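AvmM (Streptomyces sp. NBRC 109436, PDB 7FE6) catalyses macrocyclization in alchivemycin A biosynthesis, by dehydration followed by Michael-type addition. Local coordinates at residues I24-I29 against I155-G160; F43-T48 against V136-R141; K95-Q100 against S169-L174; N61-F66 against G106-C111. One frame throughout, in Å; residues are numbered along the deposited sequence.

Contact 1: residues I24-I29 against I155-G160; sequences IVADFI and IFALPG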
loop_
_atom_site.group_PDB
_atom_site.type_symbol
_atom_site.label_atom_id
_atom_site.label_comp_id
_atom_site.label_asym_id
_atom_site.label_seq_id
_atom_site.Cartn_x
_atom_site.Cartn_y
_atom_site.Cartn_z
ATOM N N ILE A 24 -4.892 -8.604 12.280
ATOM C CA ILE A 24 -3.456 -8.347 12.306
ATOM C C ILE A 24 -3.011 -8.322 10.848
ATOM O O ILE A 24 -2.801 -9.377 10.234
ATOM C CB ILE A 24 -2.689 -9.412 13.101
ATOM C CG1 ILE A 24 -3.405 -9.755 14.406
ATOM C CG2 ILE A 24 -1.296 -8.906 13.415
ATOM C CD1 ILE A 24 -3.610 -8.561 15.357
ATOM N N VAL A 25 -2.861 -7.115 10.300
ATOM C CA VAL A 25 -2.573 -6.911 8.885
ATOM C C VAL A 25 -1.103 -6.491 8.718
ATOM O O VAL A 25 -0.413 -6.184 9.683
ATOM C CB VAL A 25 -3.535 -5.869 8.269
ATOM C CG1 VAL A 25 -4.981 -6.237 8.632
ATOM C CG2 VAL A 25 -3.210 -4.464 8.773
ATOM N N ALA A 26 -0.632 -6.450 7.472
ATOM C CA ALA A 26 0.736 -6.009 7.203
ATOM C C ALA A 26 0.791 -5.094 5.975
ATOM O O ALA A 26 0.030 -5.259 5.018
ATOM C CB ALA A 26 1.667 -7.198 7.002
ATOM N N ASP A 27 1.743 -4.153 5.987
ATOM C CA ASP A 27 1.930 -3.225 4.880
ATOM C C ASP A 27 3.394 -3.168 4.452
ATOM O O ASP A 27 4.307 -3.288 5.278
ATOM C CB ASP A 27 1.453 -1.820 5.231
ATOM C CG ASP A 27 -0.020 -1.792 5.547
ATOM O OD1 ASP A 27 -0.817 -2.206 4.683
ATOM O OD2 ASP A 27 -0.395 -1.336 6.645
ATOM N N PHE A 28 3.604 -2.992 3.143
ATOM C CA PHE A 28 4.924 -2.814 2.554
ATOM C C PHE A 28 5.144 -1.352 2.175
ATOM O O PHE A 28 4.218 -0.651 1.750
ATOM C CB PHE A 28 5.092 -3.690 1.304
ATOM C CG PHE A 28 5.235 -5.169 1.585
ATOM C CD1 PHE A 28 6.446 -5.696 2.031
ATOM C CD2 PHE A 28 4.193 -6.047 1.333
ATOM C CE1 PHE A 28 6.596 -7.051 2.254
ATOM C CE2 PHE A 28 4.350 -7.429 1.569
ATOM C CZ PHE A 28 5.544 -7.915 2.036
ATOM N N ILE A 29 6.389 -0.899 2.311
ATOM C CA ILE A 29 6.814 0.411 1.824
ATOM C C ILE A 29 8.115 0.226 1.058
ATOM O O ILE A 29 9.063 -0.363 1.589
ATOM C CB ILE A 29 7.027 1.433 2.962
ATOM C CG1 ILE A 29 5.709 1.791 3.653
ATOM C CG2 ILE A 29 7.663 2.716 2.412
ATOM C CD1 ILE A 29 4.751 2.606 2.777
ATOM N N ILE A 155 7.049 -11.218 -2.570
ATOM C CA ILE A 155 7.380 -11.213 -1.154
ATOM C C ILE A 155 6.061 -11.157 -0.399
ATOM O O ILE A 155 5.189 -10.329 -0.709
ATOM C CB ILE A 155 8.290 -10.034 -0.789
ATOM C CG1 ILE A 155 9.505 -10.014 -1.709
ATOM C CG2 ILE A 155 8.749 -10.166 0.641
ATOM C CD1 ILE A 155 10.400 -8.781 -1.556
ATOM N N PHE A 156 5.914 -12.018 0.595
ATOM C CA PHE A 156 4.684 -12.089 1.364
ATOM C C PHE A 156 4.967 -11.845 2.836
ATOM O O PHE A 156 5.956 -12.347 3.380
ATOM C CB PHE A 156 3.987 -13.429 1.221
ATOM C CG PHE A 156 3.480 -13.718 -0.163
ATOM C CD1 PHE A 156 4.357 -14.159 -1.166
ATOM C CD2 PHE A 156 2.118 -13.570 -0.457
ATOM C CE1 PHE A 156 3.895 -14.456 -2.421
ATOM C CE2 PHE A 156 1.641 -13.847 -1.716
ATOM C CZ PHE A 156 2.534 -14.299 -2.711
ATOM N N ALA A 157 4.119 -11.030 3.456
ATOM C CA ALA A 157 4.216 -10.734 4.875
ATOM C C ALA A 157 3.194 -11.576 5.624
ATOM O O ALA A 157 1.992 -11.500 5.346
ATOM C CB ALA A 157 3.998 -9.246 5.128
ATOM N N LEU A 158 3.669 -12.371 6.575
ATOM C CA LEU A 158 2.807 -13.259 7.352
ATOM C C LEU A 158 3.056 -12.951 8.819
ATOM O O LEU A 158 4.006 -13.490 9.417
ATOM C CB LEU A 158 3.092 -14.729 7.055
ATOM C CG LEU A 158 2.358 -15.740 7.946
ATOM C CD1 LEU A 158 0.842 -15.783 7.657
ATOM C CD2 LEU A 158 3.002 -17.113 7.845
ATOM N N PRO A 159 2.240 -12.091 9.428
ATOM C CA PRO A 159 2.394 -11.818 10.864
ATOM C C PRO A 159 2.102 -13.068 11.688
ATOM O O PRO A 159 1.099 -13.750 11.477
ATOM C CB PRO A 159 1.375 -10.704 11.121
ATOM C CG PRO A 159 1.073 -10.140 9.756
ATOM C CD PRO A 159 1.162 -11.295 8.829
ATOM N N GLY A 160 3.011 -13.392 12.602
ATOM C CA GLY A 160 2.835 -14.501 13.537
ATOM C C GLY A 160 2.599 -14.014 14.957
ATOM O O GLY A 160 3.266 -13.087 15.433
#
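Ala26 CB and Ala157 CB meet at 3.6 Å, with Pro159 on one side and the Phe28 ring on the other, and such small side chains let the two strands come near each other. Toward Ile24 the Pro159 ring takes over: its CG lies 4.1 Å from Ala26 CB, while its CB meets Ile24 CG2 at 4.0 Å. In Ile24, with chi1 at -44°, CG1 stands beside the backbone N, which leaves CG2 anti to that nitrogen and against the proline.

The segments belong to the two facing sheets of a beta sandwich: 24-29 is an outermost strand of one, and 155-160 lies inside the other. Their axes approach to 7.0 Å at 147° between the chain directions, and the backbones are not bonded to each other. Backbone bonds run instead within each sheet, from Val25, Asp27 and Ile29 to Thr48, Phe46 and Ser44, and from Ile155 to Ala185.

The aromatic part is Phe28, which points toward the other strand and touches it with the end of its ring. CZ leads, 3.7 Å from Ala157 CB, with Ile155 O at the same distance from CZ; both approach obliquely, whereas the carbonyl carbon of Phe156 is at the ring edge. CE1 touches Ile155 CG2 at 4.1 Å. Val25 and Asp27 point from the opposite side of their strand; Val25 packs on Arg50 of the alchivemycin A pocket, and its side chain is about 8 Å from the bound ligand.

Contact 2: residues F43-T48 against V136-R141; sequences FSVFYT and VTAHVR
Phe43 and Tyr47 each lay one ring face over a valine of strand 136-141. Val140 CB stands 3.8 Å from the Phe43 ring centroid, a CH-pi contact displaced toward the rim, with CG1 reaching Phe43 CZ at 3.6 Å. Val136 CB sits likewise 3.8 Å from the Tyr47 centroid. In both aromatics CG lies between the backbone N and carbonyl carbon (chi1 61° and 58°), swinging the ring across to the partner strand so that ring and valine point the same way. Phe46 carries Ser44 OG at its edge, in plane; Thr137 OG1 approaches Phe46 CB to 3.3 Å.

The backbones form a regular antiparallel ladder. Phe43-Val140, Val45-Ala138 and Tyr47-Val136 are hydrogen-bonded pairs, each with two N-H to O bonds; Ala138 N to Val45 O is 2.7 Å. Between them lie the non-hydrogen-bonded pairs Ser44-His139 and Phe46-Thr137. Val45 CG1 meets Val140 CG2 at 3.8 Å.

The chemistry divides by face. The Phe43, Val45 and Tyr47 side is largely apolar and packs on Leu60 and Leu62 of the facing sheet, with Tyr47 OH bonded to Thr58. On the other side the polar groups serve the assembly: Ser44 and Thr137 bond Ser186 of the second subunit, and His139 bonds His152 of the second subunit. The same ladder thus lines the sandwich interior with one face and gives the other to a subunit interface.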
loop_
_atom_site.group_PDB
_atom_site.type_symbol
_atom_site.label_atom_id
_atom_site.label_comp_id
_atom_site.label_asym_id
_atom_site.label_seq_id
_atom_site.Cartn_x
_atom_site.Cartn_y
_atom_site.Cartn_z
ATOM N N PHE A 43 13.676 -2.156 1.955
ATOM C CA PHE A 43 12.273 -1.788 2.079
ATOM C C PHE A 43 11.874 -1.935 3.544
ATOM O O PHE A 43 12.672 -2.333 4.395
ATOM C CB PHE A 43 11.360 -2.622 1.165
ATOM C CG PHE A 43 11.385 -4.100 1.454
ATOM C CD1 PHE A 43 12.318 -4.930 0.836
ATOM C CD2 PHE A 43 10.500 -4.663 2.371
ATOM C CE1 PHE A 43 12.351 -6.285 1.109
ATOM C CE2 PHE A 43 10.522 -6.017 2.633
ATOM C CZ PHE A 43 11.463 -6.831 1.998
ATOM N N SER A 44 10.652 -1.536 3.855
ATOM C CA SER A 44 10.142 -1.713 5.192
ATOM C C SER A 44 8.815 -2.448 5.106
ATOM O O SER A 44 8.133 -2.439 4.080
ATOM C CB SER A 44 10.018 -0.384 5.971
ATOM O OG SER A 44 8.882 0.377 5.612
ATOM N N VAL A 45 8.502 -3.154 6.179
ATOM C CA VAL A 45 7.259 -3.896 6.291
ATOM C C VAL A 45 6.874 -3.847 7.763
ATOM O O VAL A 45 7.740 -3.896 8.643
ATOM C CB VAL A 45 7.419 -5.341 5.736
ATOM C CG1 VAL A 45 8.684 -6.019 6.291
ATOM C CG2 VAL A 45 6.173 -6.212 5.992
ATOM N N PHE A 46 5.584 -3.723 8.038
ATOM C CA PHE A 46 5.163 -3.533 9.413
ATOM C C PHE A 46 3.808 -4.194 9.598
ATOM O O PHE A 46 2.983 -4.198 8.682
ATOM C CB PHE A 46 5.114 -2.041 9.800
ATOM C CG PHE A 46 4.716 -1.097 8.670
ATOM C CD1 PHE A 46 5.654 -0.671 7.736
ATOM C CD2 PHE A 46 3.412 -0.600 8.586
ATOM C CE1 PHE A 46 5.301 0.188 6.704
ATOM C CE2 PHE A 46 3.039 0.271 7.561
ATOM C CZ PHE A 46 3.988 0.677 6.616
ATOM N N TYR A 47 3.584 -4.775 10.769
ATOM C CA TYR A 47 2.290 -5.378 11.053
ATOM C C TYR A 47 1.592 -4.584 12.147
ATOM O O TYR A 47 2.237 -4.113 13.091
ATOM C CB TYR A 47 2.426 -6.867 11.408
ATOM C CG TYR A 47 3.311 -7.237 12.589
ATOM C CD1 TYR A 47 4.692 -7.435 12.420
ATOM C CD2 TYR A 47 2.759 -7.468 13.859
ATOM C CE1 TYR A 47 5.514 -7.807 13.493
ATOM C CE2 TYR A 47 3.563 -7.839 14.937
ATOM C CZ TYR A 47 4.946 -8.008 14.744
ATOM O OH TYR A 47 5.740 -8.374 15.798
ATOM N N THR A 48 0.272 -4.407 11.992
ATOM C CA THR A 48 -0.521 -3.492 12.805
ATOM C C THR A 48 -1.736 -4.218 13.355
ATOM O O THR A 48 -2.398 -4.968 12.629
ATOM C CB THR A 48 -1.001 -2.277 12.001
ATOM O OG1 THR A 48 0.118 -1.556 11.474
ATOM C CG2 THR A 48 -1.869 -1.341 12.874
ATOM N N VAL A 136 4.516 -3.023 14.595
ATOM C CA VAL A 136 5.923 -3.423 14.642
ATOM C C VAL A 136 6.468 -3.386 13.218
ATOM O O VAL A 136 5.829 -3.898 12.295
ATOM C CB VAL A 136 6.105 -4.836 15.252
ATOM C CG1 VAL A 136 7.554 -5.324 15.113
ATOM C CG2 VAL A 136 5.652 -4.875 16.719
ATOM N N THR A 137 7.654 -2.813 13.045
ATOM C CA THR A 137 8.257 -2.655 11.732
ATOM C C THR A 137 9.520 -3.493 11.641
ATOM O O THR A 137 10.320 -3.530 12.583
ATOM C CB THR A 137 8.637 -1.184 11.463
ATOM O OG1 THR A 137 7.468 -0.367 11.320
ATOM C CG2 THR A 137 9.535 -1.043 10.222
ATOM N N ALA A 138 9.718 -4.125 10.486
ATOM C CA ALA A 138 11.013 -4.649 10.098
ATOM C C ALA A 138 11.505 -3.792 8.947
ATOM O O ALA A 138 10.790 -3.613 7.951
ATOM C CB ALA A 138 10.932 -6.126 9.694
ATOM N N HIS A 139 12.693 -3.225 9.094
ATOM C CA HIS A 139 13.413 -2.685 7.951
ATOM C C HIS A 139 14.215 -3.840 7.346
ATOM O O HIS A 139 14.857 -4.594 8.080
ATOM C CB HIS A 139 14.328 -1.543 8.396
ATOM C CG HIS A 139 13.609 -0.389 9.026
ATOM N ND1 HIS A 139 13.295 0.765 8.331
ATOM C CD2 HIS A 139 13.116 -0.222 10.281
ATOM C CE1 HIS A 139 12.664 1.601 9.140
ATOM N NE2 HIS A 139 12.546 1.028 10.329
ATOM N N VAL A 140 14.149 -4.018 6.029
ATOM C CA VAL A 140 14.655 -5.247 5.421
ATOM C C VAL A 140 15.612 -4.914 4.280
ATOM O O VAL A 140 15.259 -4.156 3.370
ATOM C CB VAL A 140 13.508 -6.130 4.894
ATOM C CG1 VAL A 140 14.067 -7.442 4.415
ATOM C CG2 VAL A 140 12.478 -6.349 5.929
ATOM N N ARG A 141 16.793 -5.528 4.292
ATOM C CA ARG A 141 17.750 -5.411 3.202
ATOM C C ARG A 141 17.869 -6.762 2.507
ATOM O O ARG A 141 18.197 -7.780 3.147
ATOM C CB ARG A 141 19.106 -4.927 3.703
ATOM C CG ARG A 141 19.145 -3.463 4.073
ATOM C CD ARG A 141 20.395 -3.108 4.885
ATOM N NE ARG A 141 20.420 -1.701 5.237
ATOM C CZ ARG A 141 21.156 -1.166 6.209
ATOM N NH1 ARG A 141 21.942 -1.922 6.973
ATOM N NH2 ARG A 141 21.077 0.142 6.446
#

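Contact 3: residues K95-Q100 against S169-L174; sequences KCWDPQ and SIIPGL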
loop_
_atom_site.group_PDB
_atom_site.type_symbol
_atom_site.label_atom_id
_atom_site.label_comp_id
_atom_site.label_asym_id
_atom_site.label_seq_id
_atom_site.Cartn_x
_atom_site.Cartn_y
_atom_site.Cartn_z
ATOM N N LYS A 95 16.206 -20.219 11.302
ATOM C CA LYS A 95 14.857 -19.725 11.589
ATOM C C LYS A 95 14.104 -19.479 10.289
ATOM O O LYS A 95 13.511 -18.425 10.051
ATOM C CB LYS A 95 14.890 -18.463 12.451
ATOM C CG LYS A 95 15.456 -18.620 13.856
ATOM C CD LYS A 95 15.177 -17.374 14.719
ATOM C CE LYS A 95 16.043 -17.315 15.977
ATOM N NZ LYS A 95 17.506 -17.213 15.688
ATOM N N CYS A 96 14.160 -20.488 9.425
ATOM C CA CYS A 96 13.406 -20.518 8.186
ATOM C C CYS A 96 12.664 -21.839 8.119
ATOM O O CYS A 96 13.041 -22.816 8.775
ATOM C CB CYS A 96 14.290 -20.381 6.941
ATOM S SG CYS A 96 15.187 -18.823 6.803
ATOM N N TRP A 97 11.548 -21.821 7.400
ATOM C CA TRP A 97 10.879 -23.052 7.035
ATOM C C TRP A 97 11.634 -23.700 5.879
ATOM O O TRP A 97 12.371 -23.042 5.140
ATOM C CB TRP A 97 9.423 -22.764 6.674
ATOM C CG TRP A 97 8.513 -23.930 6.781
ATOM C CD1 TRP A 97 8.791 -25.144 7.326
ATOM C CD2 TRP A 97 7.155 -23.995 6.332
ATOM N NE1 TRP A 97 7.696 -25.971 7.240
ATOM C CE2 TRP A 97 6.676 -25.288 6.633
ATOM C CE3 TRP A 97 6.298 -23.089 5.692
ATOM C CZ2 TRP A 97 5.376 -25.695 6.327
ATOM C CZ3 TRP A 97 5.009 -23.496 5.389
ATOM C CH2 TRP A 97 4.559 -24.791 5.709
ATOM N N ASP A 98 11.484 -25.013 5.758
ATOM C CA ASP A 98 12.053 -25.725 4.627
ATOM C C ASP A 98 11.324 -25.338 3.343
ATOM O O ASP A 98 10.143 -24.972 3.383
ATOM C CB ASP A 98 11.971 -27.233 4.830
ATOM C CG ASP A 98 13.029 -27.742 5.768
ATOM O OD1 ASP A 98 14.056 -27.055 5.927
ATOM O OD2 ASP A 98 12.865 -28.850 6.304
ATOM N N PRO A 99 12.013 -25.439 2.171
ATOM C CA PRO A 99 11.362 -25.134 0.890
ATOM C C PRO A 99 9.973 -25.733 0.774
ATOM O O PRO A 99 9.734 -26.852 1.224
ATOM C CB PRO A 99 12.314 -25.756 -0.142
ATOM C CG PRO A 99 13.650 -25.752 0.507
ATOM C CD PRO A 99 13.408 -25.898 1.989
ATOM N N GLN A 100 9.030 -24.958 0.256
ATOM C CA GLN A 100 7.671 -25.418 0.009
ATOM C C GLN A 100 7.395 -25.319 -1.482
ATOM O O GLN A 100 7.848 -24.383 -2.142
ATOM C CB GLN A 100 6.647 -24.600 0.796
ATOM C CG GLN A 100 6.839 -24.620 2.304
ATOM C CD GLN A 100 6.652 -25.999 2.891
ATOM O OE1 GLN A 100 5.606 -26.626 2.692
ATOM N NE2 GLN A 100 7.674 -26.496 3.596
ATOM N N SER A 169 5.550 -21.821 19.045
ATOM C CA SER A 169 5.385 -21.652 17.607
ATOM C C SER A 169 5.071 -23.004 16.973
ATOM O O SER A 169 5.537 -24.046 17.437
ATOM C CB SER A 169 6.648 -21.057 16.996
ATOM O OG SER A 169 6.961 -19.818 17.595
ATOM N N ILE A 170 4.240 -22.985 15.927
ATOM C CA ILE A 170 3.607 -24.212 15.437
ATOM C C ILE A 170 4.253 -24.701 14.146
ATOM O O ILE A 170 4.189 -25.891 13.833
ATOM C CB ILE A 170 2.082 -24.029 15.286
ATOM C CG1 ILE A 170 1.381 -25.370 15.523
ATOM C CG2 ILE A 170 1.705 -23.446 13.940
ATOM C CD1 ILE A 170 -0.138 -25.291 15.502
ATOM N N ILE A 171 4.822 -23.797 13.363
ATOM C CA ILE A 171 5.533 -24.144 12.134
ATOM C C ILE A 171 7.030 -24.067 12.419
ATOM O O ILE A 171 7.504 -23.008 12.857
ATOM C CB ILE A 171 5.165 -23.202 10.978
ATOM C CG1 ILE A 171 3.659 -23.189 10.753
ATOM C CG2 ILE A 171 5.896 -23.626 9.714
ATOM C CD1 ILE A 171 3.247 -22.284 9.629
ATOM N N PRO A 172 7.801 -25.124 12.162
ATOM C CA PRO A 172 9.220 -25.089 12.538
ATOM C C PRO A 172 9.956 -24.030 11.732
ATOM O O PRO A 172 9.827 -23.952 10.509
ATOM C CB PRO A 172 9.713 -26.510 12.223
ATOM C CG PRO A 172 8.770 -27.021 11.204
ATOM C CD PRO A 172 7.433 -26.398 11.518
ATOM N N GLY A 173 10.687 -23.179 12.441
ATOM C CA GLY A 173 11.419 -22.095 11.844
ATOM C C GLY A 173 10.704 -20.759 11.872
ATOM O O GLY A 173 11.373 -19.720 11.840
ATOM N N LEU A 174 9.374 -20.754 11.943
ATOM C CA LEU A 174 8.592 -19.527 11.881
ATOM C C LEU A 174 7.998 -19.162 13.238
ATOM O O LEU A 174 7.695 -20.037 14.064
ATOM C CB LEU A 174 7.459 -19.658 10.859
ATOM C CG LEU A 174 7.830 -20.135 9.454
ATOM C CD1 LEU A 174 6.632 -20.014 8.529
ATOM C CD2 LEU A 174 9.022 -19.360 8.918
#
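Trp97 and Ile171 meet because each sends a group away from its own backbone N: CG of Trp97 is anti to that nitrogen (chi1 -158°), and in Ile171 a chi1 of -56° puts CG1 beside the backbone N and leaves the CG2 methyl anti to it. The methyl lands over the indole face, 3.6 Å from the centroid of the five-membered ring and only 13° off the ring normal, a well-centred CH-pi contact. The opposite face carries Gln100 NE2, 3.4 Å above the plane, and the indole thus lies between a methyl and an amide nitrogen. A bond from NE2 to Asp98 O (2.9 Å), its donor above the carbonyl plane, helps to fix that amide.

Further contacts come from the rest of the second loop. Leu174 CD2 lies 4.1 Å from Trp97 CB, and Pro172 O approaches Trp97 CD1 obliquely at 3.6 Å. Ile171 to Leu174 form a type II beta turn, closed by Leu174 N to Ile171 O. Gly173, with positive phi, takes its third position, and the glycine CA comes within 3.5 Å of Cys96 O in a CA-H...O contact. Lys95 O and Gly173 O face each other at 3.1 Å as two acceptors; Gln112 NE2 bonds Gly173 O and Gln91 NE2 weakly bonds Lys95 O.

The two loops meet beside the mixed sheet: 95-100 bonds through its backbone along the outermost strand 107-113, at Gln112, Ala110 and His108, while Leu174 packs on Ala110 of that strand and Ile171 on Phe179 of strand 178-189.

Contact 4: residues N61-F66 against G106-C111; sequences NLVIWF and GVHIAC
Strands 61-66 and 107-111 are antiparallel neighbours at one margin of the mixed sheet, with 107-113 its outermost strand. Leu62-Cys111, Ile64-Ile109 and Phe66-Val107 are hydrogen-bonded pairs, each joined by two N-H to O bonds. Cys111 N to Leu62 O measures 2.7 Å. Ile64 N to Ile109 O is longer, 3.0 Å, and Ile64 N lies 38° out of the carbonyl plane of Ile109 although the bond itself is nearly straight. Just before the strand, Gly106 CA makes a CA-H...O contact with Phe66 O (2.9 Å).

The side chains of Val63, Trp65, His108 and Ala110 lie on one face of this sandwich sheet. Trp65 CB packs on His108 CB at 3.6 Å, and His108 CB also sits at the edge of the indole, near its plane; Val107 O comes obliquely to within 3.2 Å of Trp65 CD1. His108 CG lies between its backbone N and carbonyl carbon (chi1 72°), which brings the imidazole against Val63, whose CG1 is 3.5 Å from His108 ND1. The other valine methyl, CG2, rests 3.9 Å from Ala110 CB.

Beyond 61-66 runs strand 153-162, where Val63 and Trp65 pack on Phe156, while the opposite face, bearing Leu62, Ile64 and Cys111, turns to the other sheet of the beta sandwich, with Ile64 on Phe77 and Cys111 on Leu79. Asn61 ND2 bonds both Phe175 O and Leu158 O, and Trp65 meets the His152 ring nearly perpendicularly and packs on Ile120 of the third subunit.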
loop_
_atom_site.group_PDB
_atom_site.type_symbol
_atom_site.label_atom_id
_atom_site.label_comp_id
_atom_site.label_asym_id
_atom_site.label_seq_id
_atom_site.Cartn_x
_atom_site.Cartn_y
_atom_site.Cartn_z
ATOM N N ASN A 61 6.915 -12.911 9.877
ATOM C CA ASN A 61 7.455 -13.848 8.903
ATOM C C ASN A 61 7.363 -13.228 7.512
ATOM O O ASN A 61 6.449 -12.445 7.221
ATOM C CB ASN A 61 6.709 -15.190 8.944
ATOM C CG ASN A 61 6.745 -15.835 10.330
ATOM O OD1 ASN A 61 7.780 -16.339 10.768
ATOM N ND2 ASN A 61 5.615 -15.785 11.040
ATOM N N LEU A 62 8.350 -13.554 6.673
ATOM C CA LEU A 62 8.472 -13.061 5.304
ATOM C C LEU A 62 8.657 -14.261 4.386
ATOM O O LEU A 62 9.493 -15.129 4.662
ATOM C CB LEU A 62 9.659 -12.106 5.172
ATOM C CG LEU A 62 9.563 -10.823 4.360
ATOM C CD1 LEU A 62 8.503 -9.878 4.904
ATOM C CD2 LEU A 62 10.906 -10.172 4.418
ATOM N N VAL A 63 7.863 -14.347 3.325
ATOM C CA VAL A 63 7.932 -15.481 2.410
ATOM C C VAL A 63 8.372 -14.998 1.040
ATOM O O VAL A 63 7.796 -14.054 0.495
ATOM C CB VAL A 63 6.593 -16.223 2.312
ATOM C CG1 VAL A 63 6.740 -17.419 1.416
ATOM C CG2 VAL A 63 6.151 -16.655 3.686
ATOM N N ILE A 64 9.409 -15.623 0.494
ATOM C CA ILE A 64 9.853 -15.335 -0.863
ATOM C C ILE A 64 9.440 -16.502 -1.740
ATOM O O ILE A 64 9.688 -17.658 -1.389
ATOM C CB ILE A 64 11.364 -15.079 -0.934
ATOM C CG1 ILE A 64 11.732 -13.929 0.016
ATOM C CG2 ILE A 64 11.749 -14.770 -2.384
ATOM C CD1 ILE A 64 13.196 -13.549 -0.014
ATOM N N TRP A 65 8.775 -16.204 -2.850
ATOM C CA TRP A 65 8.125 -17.198 -3.694
ATOM C C TRP A 65 8.486 -16.944 -5.149
ATOM O O TRP A 65 8.392 -15.807 -5.625
ATOM C CB TRP A 65 6.605 -17.162 -3.511
ATOM C CG TRP A 65 5.812 -18.037 -4.482
ATOM C CD1 TRP A 65 5.872 -19.400 -4.603
ATOM C CD2 TRP A 65 4.790 -17.600 -5.405
ATOM N NE1 TRP A 65 4.974 -19.833 -5.566
ATOM C CE2 TRP A 65 4.298 -18.750 -6.064
ATOM C CE3 TRP A 65 4.259 -16.349 -5.746
ATOM C CZ2 TRP A 65 3.305 -18.687 -7.037
ATOM C CZ3 TRP A 65 3.270 -16.289 -6.711
ATOM C CH2 TRP A 65 2.804 -17.452 -7.345
ATOM N N PHE A 66 8.911 -17.990 -5.844
ATOM C CA PHE A 66 9.080 -17.958 -7.295
ATOM C C PHE A 66 8.011 -18.841 -7.918
ATOM O O PHE A 66 7.924 -20.029 -7.601
ATOM C CB PHE A 66 10.472 -18.435 -7.719
ATOM C CG PHE A 66 11.593 -17.472 -7.388
ATOM C CD1 PHE A 66 11.338 -16.252 -6.789
ATOM C CD2 PHE A 66 12.914 -17.797 -7.694
ATOM C CE1 PHE A 66 12.376 -15.374 -6.491
ATOM C CE2 PHE A 66 13.954 -16.918 -7.400
ATOM C CZ PHE A 66 13.682 -15.703 -6.793
ATOM N N GLY A 106 6.352 -23.684 -8.625
ATOM C CA GLY A 106 7.323 -22.868 -7.930
ATOM C C GLY A 106 7.860 -23.453 -6.636
ATOM O O GLY A 106 7.804 -24.652 -6.339
ATOM N N VAL A 107 8.439 -22.539 -5.858
ATOM C CA VAL A 107 8.975 -22.818 -4.532
ATOM C C VAL A 107 8.849 -21.528 -3.732
ATOM O O VAL A 107 8.867 -20.429 -4.295
ATOM C CB VAL A 107 10.443 -23.309 -4.581
ATOM C CG1 VAL A 107 11.352 -22.240 -5.181
ATOM C CG2 VAL A 107 10.922 -23.699 -3.197
ATOM N N HIS A 108 8.695 -21.658 -2.412
ATOM C CA HIS A 108 8.771 -20.477 -1.566
ATOM C C HIS A 108 9.565 -20.780 -0.304
ATOM O O HIS A 108 9.600 -21.914 0.183
ATOM C CB HIS A 108 7.372 -19.909 -1.251
ATOM C CG HIS A 108 6.544 -20.727 -0.304
ATOM N ND1 HIS A 108 6.842 -20.849 1.037
ATOM C CD2 HIS A 108 5.396 -21.421 -0.496
ATOM C CE1 HIS A 108 5.921 -21.590 1.629
ATOM N NE2 HIS A 108 5.037 -21.959 0.720
ATOM N N ILE A 109 10.262 -19.760 0.183
ATOM C CA ILE A 109 11.159 -19.883 1.327
ATOM C C ILE A 109 10.604 -18.958 2.410
ATOM O O ILE A 109 10.652 -17.726 2.269
ATOM C CB ILE A 109 12.609 -19.505 0.979
ATOM C CG1 ILE A 109 13.109 -20.214 -0.287
ATOM C CG2 ILE A 109 13.526 -19.868 2.128
ATOM C CD1 ILE A 109 13.025 -21.692 -0.235
ATOM N N ALA A 110 10.076 -19.545 3.488
ATOM C CA ALA A 110 9.502 -18.781 4.589
ATOM C C ALA A 110 10.579 -18.458 5.622
ATOM O O ALA A 110 11.271 -19.357 6.107
ATOM C CB ALA A 110 8.345 -19.545 5.231
ATOM N N CYS A 111 10.723 -17.172 5.941
ATOM C CA CYS A 111 11.773 -16.677 6.824
ATOM C C CYS A 111 11.199 -15.946 8.028
ATOM O O CYS A 111 10.326 -15.080 7.886
ATOM C CB CYS A 111 12.719 -15.743 6.075
ATOM S SG CYS A 111 13.490 -16.519 4.704
#

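Contacts 2 and 4 are ladders within the two sheets of the sandwich, held by backbone hydrogen bonds; contact 1 joins the sheets by packing, without backbone hydrogen bonds between its strands. Contacts 1 and 2 share the first sheet, where strands 24-29 and 40-49 are neighbours, and contacts 1 and 4 share the second through 153-162 and 57-66. Leu62 of contact 4 touches Phe43, Val45 and Val140 of contact 2 across the interior. Contacts 1, 2 and 4 are buried, whereas contact 3 is partly exposed, joining two loops beside strand 107-113 by CH-pi and turn packing; its centre is about 19 Å from that of contact 2. Contact 2 adds polar bonds to the second subunit.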